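Local coordinates for protein lactate dehydrogenase (Eimeria maxima, PDB 6CT6) that probably catalyses the NADH-dependent interconversion of pyruvate and lactate, and here holds NADH and the pyruvate analogue oxamate, at residues 307-310 against 311-315; 269-272 against 273-277; 131-134 against 135-138. All coordinates share one frame; numbering follows the deposited sequence.

Interaction 1. Residues 307-310 against 311-315; sequences KLLQ and GSIDE
The amide of Gln310 and the carboxylate of Asp314, one helical turn apart, are inclined to each other at 56°, so the two flat groups neither stack nor share a plane. Ile313 closes one face of the amide: its CB, CG2 and CD1 all lie on the same side of that plane. The carboxylate comes to the edge instead, with Asp314 OD1 4.1 Å from Gln310 CD and close to the amide plane, not over a face. One face of the carboxylate looks back at the helix backbone, where Gln310 O stands almost directly over Asp314 CG at 3.1 Å. Gln310 CG lies farther out on the same side. Two torsions produce this layout. Gln310 CG is anti to the backbone N (chi1 -164°), and the chain then bends at chi2, which carries the amide forward along the helix over Ile313.

Within helix 303-328 the i to i+4 bonds are sound from Leu309 onward: Ile313 N donates to Leu309 O at 3.0 Å, and Asp314 N to Gln310 O at 2.8 Å. At Gly311 the helix is loosely bonded, its N making a weak i to i+3 bond to Leu308 O at 3.0 Å.

On the inner side the contacts are apolar: Leu309 CG meets Ile313 CD1 at 4.3 Å, and Leu309 CD1 reaches Ser312 CB at 4.1 Å. Both Leu309 and Ile313 press on Leu282 of strand 281-289, while Ser312 OG is bonded to Asn190 O and Val186 N. Leu308 touches the bound glucose.

The helix is thus amphipathic at this turn. Leucine and isoleucine fix it to the sheet, Gln310 touches Asn276 of the loop, and Asp314 lies on the outer side, where a carbonyl oxygen as close as Gln310 O would tend, if anything, to disfavour the carboxylate's negative charge.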
ATOM      1  N   LYS B 307       5.581 -21.148  31.925  1.00 39.38           N
ATOM      2  CA  LYS B 307       6.110 -22.326  31.245  1.00 47.46           C
ATOM      3  C   LYS B 307       6.093 -22.127  29.736  1.00 44.95           C
ATOM      4  O   LYS B 307       7.102 -22.348  29.054  1.00 40.60           O
ATOM      5  CB  LYS B 307       5.294 -23.561  31.637  1.00 52.68           C
ATOM      6  CG  LYS B 307       5.683 -24.851  30.915  1.00 63.91           C
ATOM      7  CD  LYS B 307       4.518 -25.832  30.884  1.00 73.90           C
ATOM      8  CE  LYS B 307       4.866 -27.104  30.126  1.00 81.81           C
ATOM      9  NZ  LYS B 307       5.867 -27.938  30.845  1.00 77.38           N
ATOM     10  N   LEU B 308       4.944 -21.713  29.196  1.00 45.65           N
ATOM     11  CA  LEU B 308       4.842 -21.475  27.762  1.00 38.20           C
ATOM     12  C   LEU B 308       5.829 -20.406  27.310  1.00 38.15           C
ATOM     13  O   LEU B 308       6.510 -20.571  26.291  1.00 43.86           O
ATOM     14  CB  LEU B 308       3.412 -21.079  27.407  1.00 41.09           C
ATOM     15  CG  LEU B 308       2.394 -22.209  27.580  1.00 40.19           C
ATOM     16  CD1 LEU B 308       0.968 -21.681  27.657  1.00 52.32           C
ATOM     17  CD2 LEU B 308       2.525 -23.210  26.442  1.00 44.72           C
ATOM     18  N   LEU B 309       5.931 -19.308  28.062  1.00 38.17           N
ATOM     19  CA  LEU B 309       6.844 -18.239  27.673  1.00 40.69           C
ATOM     20  C   LEU B 309       8.291 -18.715  27.635  1.00 43.35           C
ATOM     21  O   LEU B 309       9.091 -18.197  26.847  1.00 41.20           O
ATOM     22  CB  LEU B 309       6.716 -17.049  28.626  1.00 39.40           C
ATOM     23  CG  LEU B 309       7.530 -15.817  28.217  1.00 38.04           C
ATOM     24  CD1 LEU B 309       7.093 -15.310  26.849  1.00 41.99           C
ATOM     25  CD2 LEU B 309       7.402 -14.715  29.252  1.00 40.23           C
ATOM     26  N   GLN B 310       8.654 -19.684  28.478  1.00 44.01           N
ATOM     27  CA  GLN B 310      10.025 -20.179  28.456  1.00 41.96           C
ATOM     28  C   GLN B 310      10.345 -20.830  27.117  1.00 39.86           C
ATOM     29  O   GLN B 310      11.498 -20.808  26.673  1.00 40.93           O
ATOM     30  CB  GLN B 310      10.257 -21.158  29.610  1.00 48.88           C
ATOM     31  CG  GLN B 310      11.731 -21.442  29.906  1.00 46.87           C
ATOM     32  CD  GLN B 310      12.517 -20.194  30.272  1.00 52.34           C
ATOM     33  OE1 GLN B 310      13.629 -19.988  29.787  1.00 53.98           O
ATOM     34  NE2 GLN B 310      11.946 -19.359  31.136  1.00 54.62           N
ATOM     35  N   GLY B 311       9.335 -21.405  26.459  1.00 41.01           N
ATOM     36  CA  GLY B 311       9.522 -21.871  25.094  1.00 44.42           C
ATOM     37  C   GLY B 311       9.981 -20.765  24.163  1.00 46.91           C
ATOM     38  O   GLY B 311      10.881 -20.964  23.344  1.00 39.31           O
ATOM     39  N   SER B 312       9.372 -19.582  24.274  1.00 41.62           N
ATOM     40  CA  SER B 312       9.820 -18.445  23.477  1.00 41.88           C
ATOM     41  C   SER B 312      11.246 -18.054  23.842  1.00 40.48           C
ATOM     42  O   SER B 312      12.092 -17.855  22.963  1.00 42.28           O
ATOM     43  CB  SER B 312       8.873 -17.257  23.668  1.00 40.97           C
ATOM     44  OG  SER B 312       7.733 -17.366  22.833  1.00 41.01           O
ATOM     45  N   ILE B 313      11.532 -17.944  25.142  1.00 38.85           N
ATOM     46  CA  ILE B 313      12.862 -17.528  25.575  1.00 42.46           C
ATOM     47  C   ILE B 313      13.913 -18.528  25.105  1.00 44.02           C
ATOM     48  O   ILE B 313      15.024 -18.148  24.720  1.00 40.95           O
ATOM     49  CB  ILE B 313      12.896 -17.339  27.104  1.00 42.52           C
ATOM     50  CG1 ILE B 313      11.888 -16.264  27.525  1.00 44.54           C
ATOM     51  CG2 ILE B 313      14.300 -16.945  27.561  1.00 39.98           C
ATOM     52  CD1 ILE B 313      11.747 -16.084  29.028  1.00 45.08           C
ATOM     53  N   ASP B 314      13.583 -19.822  25.124  1.00 40.98           N
ATOM     54  CA  ASP B 314      14.539 -20.821  24.659  1.00 46.77           C
ATOM     55  C   ASP B 314      14.778 -20.696  23.159  1.00 45.79           C
ATOM     56  O   ASP B 314      15.913 -20.854  22.692  1.00 47.45           O
ATOM     57  CB  ASP B 314      14.054 -22.229  25.007  1.00 45.76           C
ATOM     58  CG  ASP B 314      14.050 -22.493  26.499  1.00 47.80           C
ATOM     59  OD1 ASP B 314      14.761 -21.777  27.238  1.00 42.51           O
ATOM     60  OD2 ASP B 314      13.341 -23.421  26.936  1.00 45.63           O
ATOM     61  N   GLU B 315      13.725 -20.414  22.387  1.00 44.29           N
ATOM     62  CA  GLU B 315      13.898 -20.230  20.950  1.00 42.13           C
ATOM     63  C   GLU B 315      14.871 -19.094  20.656  1.00 45.53           C
ATOM     64  O   GLU B 315      15.712 -19.205  19.756  1.00 47.76           O
ATOM     65  CB  GLU B 315      12.547 -19.970  20.279  1.00 45.60           C
ATOM     66  CG  GLU B 315      12.623 -19.893  18.755  1.00 43.39           C
ATOM     67  CD  GLU B 315      11.257 -19.874  18.092  1.00 47.75           C
ATOM     68  OE1 GLU B 315      10.279 -20.334  18.717  1.00 47.59           O
ATOM     69  OE2 GLU B 315      11.164 -19.396  16.942  1.00 53.70           O
TER

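Interaction 2. Residues 269-272 against 273-277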
ATOM      1  N   CYS B 269      11.653  -5.887  22.969  1.00 32.75           N
ATOM      2  CA  CYS B 269      12.405  -4.927  23.764  1.00 29.52           C
ATOM      3  C   CYS B 269      13.570  -5.609  24.464  1.00 32.70           C
ATOM      4  O   CYS B 269      13.492  -6.783  24.836  1.00 35.91           O
ATOM      5  CB  CYS B 269      11.519  -4.266  24.830  1.00 33.89           C
ATOM      6  SG  CYS B 269      10.189  -3.248  24.193  1.00 35.58           S
ATOM      7  N   TYR B 270      14.646  -4.849  24.661  1.00 33.44           N
ATOM      8  CA  TYR B 270      15.784  -5.337  25.432  1.00 37.99           C
ATOM      9  C   TYR B 270      15.392  -5.471  26.900  1.00 41.01           C
ATOM     10  O   TYR B 270      14.979  -4.494  27.533  1.00 38.54           O
ATOM     11  CB  TYR B 270      16.973  -4.392  25.286  1.00 39.94           C
ATOM     12  CG  TYR B 270      18.170  -4.817  26.101  1.00 44.95           C
ATOM     13  CD1 TYR B 270      19.080  -5.741  25.605  1.00 47.21           C
ATOM     14  CD2 TYR B 270      18.387  -4.297  27.369  1.00 48.78           C
ATOM     15  CE1 TYR B 270      20.174  -6.135  26.352  1.00 54.67           C
ATOM     16  CE2 TYR B 270      19.476  -4.684  28.124  1.00 51.77           C
ATOM     17  CZ  TYR B 270      20.367  -5.603  27.611  1.00 52.75           C
ATOM     18  OH  TYR B 270      21.452  -5.986  28.366  1.00 60.43           O
ATOM     19  N   LEU B 271      15.531  -6.679  27.442  1.00 39.75           N
ATOM     20  CA  LEU B 271      15.182  -6.976  28.824  1.00 42.13           C
ATOM     21  C   LEU B 271      16.408  -7.477  29.573  1.00 49.00           C
ATOM     22  O   LEU B 271      17.197  -8.259  29.036  1.00 45.28           O
ATOM     23  CB  LEU B 271      14.082  -8.036  28.896  1.00 37.41           C
ATOM     24  CG  LEU B 271      12.800  -7.750  28.118  1.00 40.72           C
ATOM     25  CD1 LEU B 271      11.913  -8.983  28.119  1.00 38.66           C
ATOM     26  CD2 LEU B 271      12.078  -6.554  28.708  1.00 40.65           C
ATOM     27  N   ASN B 272      16.566  -7.025  30.819  1.00 48.92           N
ATOM     28  CA  ASN B 272      17.587  -7.568  31.722  1.00 56.52           C
ATOM     29  C   ASN B 272      16.940  -7.709  33.098  1.00 50.88           C
ATOM     30  O   ASN B 272      17.005  -6.797  33.925  1.00 51.40           O
ATOM     31  CB  ASN B 272      18.833  -6.693  31.770  1.00 63.48           C
ATOM     32  CG  ASN B 272      20.031  -7.430  32.335  1.00 76.05           C
ATOM     33  OD1 ASN B 272      20.649  -8.246  31.651  1.00 67.93           O
ATOM     34  ND2 ASN B 272      20.362  -7.153  33.592  1.00 71.95           N
ATOM     35  N   GLY B 273      16.317  -8.863  33.331  1.00 46.00           N
ATOM     36  CA  GLY B 273      15.604  -9.116  34.565  1.00 51.07           C
ATOM     37  C   GLY B 273      14.146  -9.438  34.322  1.00 50.67           C
ATOM     38  O   GLY B 273      13.653 -10.491  34.738  1.00 51.99           O
ATOM     39  N   GLN B 274      13.449  -8.538  33.633  1.00 42.85           N
ATOM     40  CA  GLN B 274      12.020  -8.707  33.408  1.00 39.63           C
ATOM     41  C   GLN B 274      11.748 -10.009  32.669  1.00 41.89           C
ATOM     42  O   GLN B 274      12.499 -10.406  31.774  1.00 39.81           O
ATOM     43  CB  GLN B 274      11.460  -7.533  32.601  1.00 43.18           C
ATOM     44  CG  GLN B 274      11.805  -6.150  33.139  1.00 42.67           C
ATOM     45  CD  GLN B 274      13.085  -5.594  32.545  1.00 47.72           C
ATOM     46  OE1 GLN B 274      13.954  -6.345  32.096  1.00 45.47           O
ATOM     47  NE2 GLN B 274      13.204  -4.270  32.528  1.00 45.21           N
ATOM     48  N   TYR B 275      10.660 -10.675  33.050  1.00 35.77           N
ATOM     49  CA  TYR B 275      10.189 -11.875  32.365  1.00 40.23           C
ATOM     50  C   TYR B 275      11.215 -13.001  32.394  1.00 48.49           C
ATOM     51  O   TYR B 275      11.182 -13.899  31.544  1.00 44.82           O
ATOM     52  CB  TYR B 275       9.803 -11.555  30.917  1.00 41.97           C
ATOM     53  CG  TYR B 275       8.580 -10.680  30.815  1.00 36.91           C
ATOM     54  CD1 TYR B 275       7.313 -11.239  30.765  1.00 34.26           C
ATOM     55  CD2 TYR B 275       8.690  -9.297  30.779  1.00 37.04           C
ATOM     56  CE1 TYR B 275       6.188 -10.448  30.679  1.00 38.71           C
ATOM     57  CE2 TYR B 275       7.570  -8.495  30.692  1.00 36.42           C
ATOM     58  CZ  TYR B 275       6.321  -9.078  30.642  1.00 36.27           C
ATOM     59  OH  TYR B 275       5.198  -8.289  30.555  1.00 35.89           O
ATOM     60  N   ASN B 276      12.131 -12.977  33.360  1.00 49.05           N
ATOM     61  CA  ASN B 276      13.179 -13.984  33.472  1.00 54.06           C
ATOM     62  C   ASN B 276      14.115 -13.959  32.268  1.00 52.73           C
ATOM     63  O   ASN B 276      14.753 -14.968  31.949  1.00 55.57           O
ATOM     64  CB  ASN B 276      12.574 -15.381  33.651  1.00 57.95           C
ATOM     65  CG  ASN B 276      13.563 -16.377  34.212  1.00 64.39           C
ATOM     66  OD1 ASN B 276      14.061 -17.245  33.496  1.00 70.51           O
ATOM     67  ND2 ASN B 276      13.859 -16.253  35.501  1.00 68.01           N
ATOM     68  N   VAL B 277      14.202 -12.814  31.591  1.00 47.10           N
ATOM     69  CA  VAL B 277      15.041 -12.641  30.410  1.00 48.86           C
ATOM     70  C   VAL B 277      16.321 -11.936  30.827  1.00 45.73           C
ATOM     71  O   VAL B 277      16.288 -10.963  31.592  1.00 47.36           O
ATOM     72  CB  VAL B 277      14.299 -11.846  29.317  1.00 42.45           C
ATOM     73  CG1 VAL B 277      15.244 -11.475  28.178  1.00 40.81           C
ATOM     74  CG2 VAL B 277      13.122 -12.645  28.788  1.00 38.43           C
TER
HETATM   75  O   HOH W   1      15.292  -3.260  30.108  1.00 49.67           O
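Gln274 folds its side chain back to the strand it has just left, and OE1 accepts the backbone N-H of Asn272 at 3.0 Å. The donor lies in the carbonyl plane, although the N-H...O angle of 131° shows a bent bond. This return depends on chi2, which at 91° falls away from the staggered values. A water donates to Tyr270 O at 2.9 Å and accepts only weakly from Gln274 NE2, at 3.4 Å.

The methyl CD2 of Leu271 lies under this amide, 4.1 Å from Gln274 CD, while Leu271 CB meets Gln274 OE1 from beside it at 3.6 Å. Leu271 CG is anti to the carbonyl carbon, and the branched end is directed at the returning chain: CD1 touches Val277 CG2 and reaches Tyr275 CD2 at 4.2 Å. Val277 turns CG1 anti to its backbone N, which sets that methyl 3.7 Å from Leu271 CB.

The backbone turns sharply to bring these groups together. Gly273, Tyr275 and Asn276 all have positive phi, and Gly273 N is bonded to Val277 O at 2.7 Å. Segment 273-277 starts the connection between antiparallel strands 263-272 and 281-289. Tyr275 OH is held farther off by Ile297 O and Leu299 N.

Gln274 OE1 satisfies the backbone amide of Asn272 from within the turn, but modestly, so the short backbone bond and the packing of Val277 on Leu271 probably carry much of the hold.

Interaction 3. Residues 131-134 against 135-138; sequences TNPL and DVMV. With NAI (1,4-dihydronicotinamide adenine dinucleotide), chain D.
Pro133 O accepts the N-H of Met137 at 3.0 Å, with an N-H...O angle of 159°, and a weak, more bent bond from Val136 N at 3.3 Å. One residue on, Val138 N donates to Leu134 O at 3.1 Å with an N-H...O angle of 161°. Pro133 therefore occupies the N-cap position of helix 134-145, and the peptide bond before it is cis, which kinks the chain between Asn132 and the helix.

The proline ring lies against the first turn: its CG meets Val136 CG2 at 3.6 Å, and its CD meets Met137 CE at 3.5 Å. Met137 gets there by bending at chi2 (-61°), so that the thioether doubles back beside the loop.

In the Rossmann-type NAD-binding domain this is the loop that follows parallel strand 126-129 and leads into the next helix, and here it carries part of the nicotinamide side of the cofactor site. The backbone N of Asn132 donates to O3D of the NADH ribose at 3.3 Å, and ND2 donates to O2D of the same ribose at 3.2 Å. ND2 also bonds to the bound oxamate, so one amide nitrogen touches coenzyme and substrate analogue together. These are the firmer holds on the amide; at its other end OD1 takes a weak bond from Leu134 N, which may help to keep the flat group in this rotation.

Leu134 CG comes within 3.9 Å of NADH O7N, the carboxamide oxygen. Asp135 faces away from the cofactor: its carboxylate accepts from Ser268 OG and from the backbone N of His187, a residue of the oxamate pocket.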
ATOM      1  N   THR B 131      13.017  -6.935  10.182  1.00 28.73           N
ATOM      2  CA  THR B 131      13.656  -8.078   9.530  1.00 33.64           C
ATOM      3  C   THR B 131      13.721  -9.292  10.456  1.00 32.56           C
ATOM      4  O   THR B 131      14.121  -9.185  11.620  1.00 29.27           O
ATOM      5  CB  THR B 131      15.066  -7.693   9.072  1.00 28.96           C
ATOM      6  OG1 THR B 131      14.990  -6.604   8.146  1.00 31.59           O
ATOM      7  CG2 THR B 131      15.772  -8.874   8.406  1.00 28.12           C
ATOM      8  N   ASN B 132      13.340 -10.454   9.923  1.00 32.85           N
ATOM      9  CA  ASN B 132      13.347 -11.718  10.671  1.00 36.23           C
ATOM     10  C   ASN B 132      14.698 -12.443  10.622  1.00 36.47           C
ATOM     11  O   ASN B 132      15.485 -12.217   9.701  1.00 35.60           O
ATOM     12  CB  ASN B 132      12.270 -12.659  10.124  1.00 43.39           C
ATOM     13  CG  ASN B 132      10.906 -12.406  10.728  1.00 44.06           C
ATOM     14  OD1 ASN B 132      10.783 -12.113  11.917  1.00 43.78           O
ATOM     15  ND2 ASN B 132       9.868 -12.522   9.906  1.00 47.95           N
ATOM     16  N   PRO B 133      14.973 -13.320  11.610  1.00 37.69           N
ATOM     17  CA  PRO B 133      14.211 -13.561  12.842  1.00 38.70           C
ATOM     18  C   PRO B 133      14.265 -12.357  13.770  1.00 34.01           C
ATOM     19  O   PRO B 133      15.332 -11.932  14.213  1.00 32.20           O
ATOM     20  CB  PRO B 133      14.904 -14.779  13.463  1.00 41.09           C
ATOM     21  CG  PRO B 133      16.250 -14.804  12.859  1.00 42.28           C
ATOM     22  CD  PRO B 133      16.078 -14.279  11.472  1.00 41.67           C
ATOM     23  N   LEU B 134      13.077 -11.834  14.062  1.00 36.68           N
ATOM     24  CA  LEU B 134      12.942 -10.476  14.577  1.00 32.96           C
ATOM     25  C   LEU B 134      13.777 -10.263  15.834  1.00 29.67           C
ATOM     26  O   LEU B 134      14.520  -9.279  15.942  1.00 27.81           O
ATOM     27  CB  LEU B 134      11.460 -10.200  14.839  1.00 33.71           C
ATOM     28  CG  LEU B 134      10.951  -8.781  15.094  1.00 28.42           C
ATOM     29  CD1 LEU B 134      10.685  -8.597  16.573  1.00 32.86           C
ATOM     30  CD2 LEU B 134      11.903  -7.713  14.571  1.00 28.44           C
ATOM     31  N   ASP B 135      13.692 -11.189  16.787  1.00 31.86           N
ATOM     32  CA  ASP B 135      14.193 -10.910  18.128  1.00 33.91           C
ATOM     33  C   ASP B 135      15.716 -10.933  18.202  1.00 34.53           C
ATOM     34  O   ASP B 135      16.295 -10.248  19.052  1.00 35.04           O
ATOM     35  CB  ASP B 135      13.579 -11.900  19.115  1.00 36.62           C
ATOM     36  CG  ASP B 135      12.062 -11.839  19.121  1.00 38.22           C
ATOM     37  OD1 ASP B 135      11.503 -10.974  19.831  1.00 35.14           O
ATOM     38  OD2 ASP B 135      11.432 -12.644  18.404  1.00 40.10           O
ATOM     39  N   VAL B 136      16.389 -11.694  17.335  1.00 34.75           N
ATOM     40  CA  VAL B 136      17.849 -11.650  17.308  1.00 33.86           C
ATOM     41  C   VAL B 136      18.392 -10.662  16.278  1.00 31.58           C
ATOM     42  O   VAL B 136      19.522 -10.177  16.439  1.00 31.25           O
ATOM     43  CB  VAL B 136      18.461 -13.043  17.067  1.00 37.82           C
ATOM     44  CG1 VAL B 136      18.149 -13.954  18.244  1.00 41.72           C
ATOM     45  CG2 VAL B 136      17.974 -13.661  15.762  1.00 34.07           C
ATOM     46  N   MET B 137      17.626 -10.340  15.233  1.00 32.05           N
ATOM     47  CA  MET B 137      18.081  -9.318  14.294  1.00 31.65           C
ATOM     48  C   MET B 137      18.102  -7.939  14.948  1.00 30.36           C
ATOM     49  O   MET B 137      19.005  -7.136  14.681  1.00 30.59           O
ATOM     50  CB  MET B 137      17.200  -9.309  13.043  1.00 32.58           C
ATOM     51  CG  MET B 137      17.356 -10.545  12.162  1.00 33.36           C
ATOM     52  SD  MET B 137      19.040 -10.755  11.532  1.00 36.12           S
ATOM     53  CE  MET B 137      18.962 -12.386  10.799  1.00 43.04           C
ATOM     54  N   VAL B 138      17.121  -7.643  15.808  1.00 28.44           N
ATOM     55  CA  VAL B 138      17.108  -6.347  16.481  1.00 30.00           C
ATOM     56  C   VAL B 138      18.348  -6.193  17.352  1.00 29.49           C
ATOM     57  O   VAL B 138      18.943  -5.111  17.427  1.00 29.98           O
ATOM     58  CB  VAL B 138      15.805  -6.162  17.290  1.00 30.70           C
ATOM     59  CG1 VAL B 138      15.634  -7.252  18.347  1.00 34.96           C
ATOM     60  CG2 VAL B 138      15.769  -4.780  17.944  1.00 34.99           C
TER
HETATM   61  PA  NAI D 401      11.438  -7.659   0.462  1.00 35.50           P
HETATM   62  O1A NAI D 401      12.410  -8.658  -0.128  1.00 34.73           O
HETATM   63  O2A NAI D 401      10.236  -7.223  -0.342  1.00 28.53           O
HETATM   64  O5B NAI D 401      12.283  -6.347   0.847  1.00 30.36           O
HETATM   65  C5B NAI D 401      13.583  -6.455   1.420  1.00 34.87           C
HETATM   66  C4B NAI D 401      14.454  -5.380   0.795  1.00 34.25           C
HETATM   67  O4B NAI D 401      15.669  -5.194   1.524  1.00 33.56           O
HETATM   68  C3B NAI D 401      14.855  -5.729  -0.636  1.00 36.27           C
HETATM   69  O3B NAI D 401      14.335  -4.742  -1.529  1.00 32.50           O
HETATM   70  C2B NAI D 401      16.372  -5.724  -0.627  1.00 35.73           C
HETATM   71  O2B NAI D 401      16.935  -5.205  -1.833  1.00 33.01           O
HETATM   72  C1B NAI D 401      16.647  -4.820   0.559  1.00 35.94           C
HETATM   73  N9A NAI D 401      18.018  -4.893   1.109  1.00 36.71           N
HETATM   74  C8A NAI D 401      18.890  -5.923   1.118  1.00 34.17           C
HETATM   75  N7A NAI D 401      20.048  -5.547   1.726  1.00 33.74           N
HETATM   76  C5A NAI D 401      19.916  -4.261   2.104  1.00 33.76           C
HETATM   77  C6A NAI D 401      20.735  -3.242   2.790  1.00 35.39           C
HETATM   78  N6A NAI D 401      21.984  -3.523   3.215  1.00 35.70           N
HETATM   79  N1A NAI D 401      20.195  -2.016   2.980  1.00 38.38           N
HETATM   80  C2A NAI D 401      18.950  -1.708   2.569  1.00 34.30           C
HETATM   81  N3A NAI D 401      18.156  -2.586   1.940  1.00 33.84           N
HETATM   82  C4A NAI D 401      18.578  -3.844   1.689  1.00 35.43           C
HETATM   83  O3  NAI D 401      10.948  -8.223   1.896  1.00 32.56           O
HETATM   84  PN  NAI D 401       9.681  -7.673   2.737  1.00 31.39           P
HETATM   85  O1N NAI D 401       8.445  -8.415   2.287  1.00 31.63           O
HETATM   86  O2N NAI D 401       9.701  -6.162   2.728  1.00 33.65           O
HETATM   87  O5D NAI D 401      10.056  -8.198   4.213  1.00 32.65           O
HETATM   88  C5D NAI D 401      11.218  -7.684   4.856  1.00 35.02           C
HETATM   89  C4D NAI D 401      11.513  -8.411   6.161  1.00 38.08           C
HETATM   90  O4D NAI D 401      10.427  -8.277   7.087  1.00 37.92           O
HETATM   91  C3D NAI D 401      11.715  -9.901   5.933  1.00 36.94           C
HETATM   92  O3D NAI D 401      12.842 -10.336   6.697  1.00 33.88           O
HETATM   93  C2D NAI D 401      10.441 -10.525   6.454  1.00 38.77           C
HETATM   94  O2D NAI D 401      10.611 -11.875   6.888  1.00 37.63           O
HETATM   95  C1D NAI D 401      10.123  -9.578   7.598  1.00 37.49           C
HETATM   96  N1N NAI D 401       8.759  -9.637   8.141  1.00 36.61           N
HETATM   97  C2N NAI D 401       8.666  -9.418   9.453  1.00 39.26           C
HETATM   98  C3N NAI D 401       7.463  -9.423  10.123  1.00 37.79           C
HETATM   99  C7N NAI D 401       7.492  -9.174  11.602  1.00 37.65           C
HETATM  100  O7N NAI D 401       8.511  -8.728  12.106  1.00 31.70           O
HETATM  101  N7N NAI D 401       6.424  -9.454  12.338  1.00 38.33           N
HETATM  102  C4N NAI D 401       6.169  -9.673   9.394  1.00 36.67           C
HETATM  103  C5N NAI D 401       6.394  -9.899   7.969  1.00 42.02           C
HETATM  104  C6N NAI D 401       7.667  -9.864   7.400  1.00 39.71           C

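How the interactions relate
Interactions 1 and 2 join directly: Ile313 CD1 packs on Val277 CG2 at 3.7 Å and Leu309 CD2 on Tyr275 CD1 at 3.8 Å, so helix 303-328 lies over the turn that follows strand 263-272. Both are partly buried, with apolar residues inward and most of the polar ones outward, Ser312 and Tyr275 being buried exceptions. Interaction 3 differs in being wholly buried, in the NAD-binding domain, and about 16 Å from either of the others between centres. There Asn132 serves the ligands, while Asp135 and Thr131 bond to protein; the polar groups of 269-277 close a turn and those of 307-315 flank a helix. Farther along, helix 303-328 also reaches interaction 3, through Val316, Met319 and Ile323.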